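Local coordinates for NTF2-like Protein (Anabaena variabilis ATCC 29413, PDB 3DMC), which is of unknown function but has a SnoaL-like domain of the NTF2 clan, a fold whose cone-shaped pocket commonly binds small molecules, at residues S7-L11 / S85-V90; T22-A26 / T73-I77. All blocks are in the same frame, centred on the assembly; numbering follows the deposited sequence.

Both contacts tie helix 9-27 to the paired strands 75-85 and 89-100, at the edge of the curved sheet where 75-85 is the outermost strand of the chain. Interaction 1 holds the first turn of the helix against the turn joining these strands; interaction 2 holds its last turns against the start of strand 75-85 and is nested in sequence within the loop closed by interaction 1. Their centres are about 24 Å apart, on opposite sides of the chain's centre. Interaction 1 also borders the second subunit, whereas interaction 2 lies within one chain, where the side chain of Leu25 comes about 4 Å from a bound acetate, probably acquired during crystallisation.

Interaction 1: S7-L11 / S85-V90; sequences SDNTL and SNETTV
Thr10 turns both branches of its side chain to the turn between strands 75-85 and 89-100: with chi1 at -67°, OG1 is anti to the carbonyl carbon and CG2 anti to the backbone N. OG1 therefore reaches Glu87 O in a short hydrogen bond of 2.5 Å, coming from above the carbonyl plane, while CG2 slides past Val90, 3.5 Å from its CG2. A threonine suits a place that needs a hydroxyl and a methyl at once. Beside it, Leu11 sends CD2 across Val90 at about a right angle, 4.1 Å from CG1, and lays CG 3.7 Å from Ser85 OG.

Asp8 is the N-cap of helix 9-27. Its OD1 accepts from Leu11 N at 3.2 Å, a nearly straight bond (168°) that arrives from above the carboxylate plane. The same oxygen accepts a hydrogen bond from a water, which donates also to Asn86 O and accepts from Ser85 OG at 2.7 Å, so the cap is wired to the turn. Asn86 folds OD1 back in an Asx turn through Thr88 N (2.9 Å), extended to an Asx motif by Thr89 N (2.8 Å); the two amides reach it from opposite faces of its plane.

Further partners extend the network: Asp8 OD2 bonds to Thr4 OG1 of its own chain and to Met2 N of the second subunit, and Ser85 OG to Gly1 N of that subunit. With the amides of Leu11 and of the second subunit's Met2 bonded to it, the Asp8 carboxylate is likely to stay ionised, and helix start, turn and dimer partner share one polar network.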
# COMPACT_ATOMS: atom_id res chain seq x y z
N SER A 7 15.10 -19.44 5.32
CA SER A 7 14.41 -20.23 4.27
C SER A 7 13.24 -19.48 3.64
O SER A 7 12.55 -19.99 2.78
CB SER A 7 13.91 -21.57 4.81
OG SER A 7 13.07 -21.41 5.94
N ASP A 8 13.04 -18.26 4.12
CA ASP A 8 11.99 -17.35 3.58
C ASP A 8 12.38 -16.78 2.19
O ASP A 8 12.96 -15.70 2.06
CB ASP A 8 11.70 -16.26 4.63
CG ASP A 8 10.39 -15.54 4.39
OD1 ASP A 8 9.91 -15.55 3.24
OD2 ASP A 8 9.89 -14.92 5.37
N ASN A 9 12.04 -17.54 1.16
CA ASN A 9 12.46 -17.25 -0.21
C ASN A 9 11.68 -16.06 -0.71
O ASN A 9 12.17 -15.25 -1.50
CB ASN A 9 12.10 -18.44 -1.12
CG ASN A 9 12.41 -18.21 -2.57
OD1 ASN A 9 13.58 -18.21 -2.99
ND2 ASN A 9 11.34 -18.08 -3.39
N THR A 10 10.46 -15.95 -0.22
CA THR A 10 9.60 -14.84 -0.63
C THR A 10 10.26 -13.49 -0.27
O THR A 10 10.40 -12.60 -1.10
CB THR A 10 8.16 -15.00 -0.07
OG1 THR A 10 7.54 -16.15 -0.72
CG2 THR A 10 7.32 -13.75 -0.29
N LEU A 11 10.68 -13.39 0.98
CA LEU A 11 11.36 -12.18 1.46
C LEU A 11 12.67 -11.96 0.73
O LEU A 11 12.99 -10.85 0.30
CB LEU A 11 11.61 -12.22 2.97
CG LEU A 11 10.62 -11.54 3.91
CD1 LEU A 11 11.16 -11.64 5.32
CD2 LEU A 11 10.43 -10.06 3.51
N SER A 85 5.16 -9.21 4.82
CA SER A 85 5.03 -10.33 3.89
C SER A 85 4.07 -11.40 4.37
O SER A 85 3.60 -11.42 5.51
CB SER A 85 6.40 -10.95 3.56
OG SER A 85 7.02 -11.62 4.65
N ASN A 86 3.84 -12.29 3.44
CA ASN A 86 3.14 -13.57 3.70
C ASN A 86 3.84 -14.66 2.88
O ASN A 86 5.01 -14.52 2.55
CB ASN A 86 1.62 -13.47 3.46
CG ASN A 86 1.23 -13.17 2.01
OD1 ASN A 86 1.95 -13.48 1.08
ND2 ASN A 86 0.02 -12.57 1.83
N GLU A 87 3.14 -15.75 2.58
CA GLU A 87 3.79 -16.87 1.87
C GLU A 87 4.29 -16.48 0.47
O GLU A 87 5.26 -17.04 -0.01
CB GLU A 87 2.88 -18.08 1.76
CG GLU A 87 2.56 -18.74 3.06
CD GLU A 87 1.85 -20.07 2.86
OE1 GLU A 87 1.37 -20.31 1.74
OE2 GLU A 87 1.76 -20.86 3.83
N THR A 88 3.63 -15.50 -0.15
CA THR A 88 3.88 -15.15 -1.54
C THR A 88 4.06 -13.67 -1.90
O THR A 88 4.62 -13.37 -2.92
CB THR A 88 2.78 -15.74 -2.50
OG1 THR A 88 1.54 -15.09 -2.26
CG2 THR A 88 2.64 -17.22 -2.25
N THR A 89 3.68 -12.77 -1.00
CA THR A 89 3.59 -11.34 -1.29
C THR A 89 4.45 -10.58 -0.30
O THR A 89 4.49 -10.92 0.89
CB THR A 89 2.13 -10.84 -1.16
OG1 THR A 89 1.26 -11.57 -2.05
CG2 THR A 89 1.99 -9.37 -1.49
N VAL A 90 5.11 -9.55 -0.81
CA VAL A 90 5.87 -8.61 0.04
C VAL A 90 5.48 -7.20 -0.33
O VAL A 90 5.35 -6.85 -1.53
CB VAL A 90 7.39 -8.76 -0.13
CG1 VAL A 90 8.06 -7.93 0.91
CG2 VAL A 90 7.81 -10.26 0.00
O HOH W 1 7.68 -13.90 3.29

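Interaction 2: T22-A26 / T73-I77; sequences TQGLA and TGIQI
Leu25 and Ile75 meet first through their backbones. Ile75 N donates to Leu25 O at 2.9 Å, an almost perfectly straight bond (179°) whose donor stands above the carbonyl plane. Gly74, with a positive phi, leads the chain into this bond; its CA lies 3.4 Å from Leu25 O, and a side chain here would point at the helix and collide with the carbonyl oxygens of Leu25 and Ala26. A weaker CA-H...O contact follows from Ala26 CA to Ile75 O, 3.3 Å away. A water completes the polar set by donating to Ile75 O and to Thr22 O, the latter also being the acceptor for Ala26 N within the helix.

Among the apolar contacts, Leu25 divides its two methyls: CD2 meets Ile75 CD1 at 4.1 Å and CD1 meets Ile77 CG1 at 4.2 Å, so branched aliphatic residues fill the space between helix and strand.

Two further contacts set a polar group against a methyl. Ile77 CD1 comes 3.5 Å from Thr22 OG1, a hydroxyl that bonds back to Phe18 O. Gln76 starts off away from the helix, but a bend at chi2 (-63°) curls its NE2 round to 3.7 Å from Ala26 CB, small enough to admit it.

The segments 22-26 and 75-77 run roughly antiparallel, at 144°, their axes 6.9 Å apart at the closest. A long N-terminal helix lying against a strongly curved sheet is typical of the NTF2-like alpha+beta fold.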
# COMPACT_ATOMS: atom_id res chain seq x y z
N THR A 22 15.23 -0.09 -6.71
CA THR A 22 15.91 1.09 -6.17
C THR A 22 16.89 1.61 -7.24
O THR A 22 16.93 2.79 -7.55
CB THR A 22 16.65 0.75 -4.85
OG1 THR A 22 15.68 0.46 -3.83
CG2 THR A 22 17.58 1.91 -4.38
N GLN A 23 17.66 0.67 -7.78
CA GLN A 23 18.70 0.99 -8.78
C GLN A 23 18.07 1.59 -10.06
O GLN A 23 18.58 2.56 -10.64
CB GLN A 23 19.51 -0.26 -9.11
CG GLN A 23 20.56 -0.04 -10.15
CD GLN A 23 21.43 -1.26 -10.37
OE1 GLN A 23 21.34 -2.24 -9.63
NE2 GLN A 23 22.29 -1.20 -11.38
N GLY A 24 16.93 1.05 -10.45
CA GLY A 24 16.23 1.53 -11.62
C GLY A 24 15.74 2.94 -11.42
O GLY A 24 15.85 3.80 -12.28
N LEU A 25 15.21 3.20 -10.23
CA LEU A 25 14.71 4.52 -9.94
C LEU A 25 15.86 5.52 -9.94
O LEU A 25 15.71 6.62 -10.41
CB LEU A 25 14.06 4.57 -8.57
CG LEU A 25 12.68 3.91 -8.53
CD1 LEU A 25 12.18 4.03 -7.08
CD2 LEU A 25 11.74 4.64 -9.50
N ALA A 26 16.99 5.13 -9.38
CA ALA A 26 18.10 6.10 -9.16
C ALA A 26 18.86 6.36 -10.45
O ALA A 26 19.45 7.41 -10.64
CB ALA A 26 19.08 5.60 -8.09
N THR A 73 17.83 13.03 -13.21
CA THR A 73 18.86 12.56 -12.29
C THR A 73 18.34 11.51 -11.31
O THR A 73 18.96 11.23 -10.28
CB THR A 73 19.51 13.69 -11.54
OG1 THR A 73 18.52 14.51 -10.91
CG2 THR A 73 20.36 14.52 -12.53
N GLY A 74 17.20 10.93 -11.69
CA GLY A 74 16.55 9.85 -10.96
C GLY A 74 15.69 10.24 -9.77
O GLY A 74 15.47 11.39 -9.45
N ILE A 75 15.20 9.17 -9.16
CA ILE A 75 14.42 9.18 -7.90
C ILE A 75 15.20 8.41 -6.85
O ILE A 75 15.75 7.34 -7.12
CB ILE A 75 13.06 8.52 -8.05
CG1 ILE A 75 12.15 9.38 -8.93
CG2 ILE A 75 12.36 8.30 -6.67
CD1 ILE A 75 10.96 8.63 -9.45
N GLN A 76 15.29 9.03 -5.69
CA GLN A 76 15.93 8.45 -4.50
C GLN A 76 14.87 7.90 -3.54
O GLN A 76 13.77 8.49 -3.36
CB GLN A 76 16.76 9.47 -3.74
CG GLN A 76 18.11 9.79 -4.41
CD GLN A 76 19.03 8.59 -4.48
OE1 GLN A 76 19.26 7.91 -3.49
NE2 GLN A 76 19.54 8.32 -5.69
N ILE A 77 15.21 6.79 -2.92
CA ILE A 77 14.43 6.23 -1.82
C ILE A 77 15.04 6.76 -0.53
O ILE A 77 16.15 6.38 -0.14
CB ILE A 77 14.32 4.68 -1.86
CG1 ILE A 77 13.50 4.27 -3.07
CG2 ILE A 77 13.66 4.13 -0.59
CD1 ILE A 77 13.19 2.78 -3.13
O HOH W 2 16.52 5.02 -5.81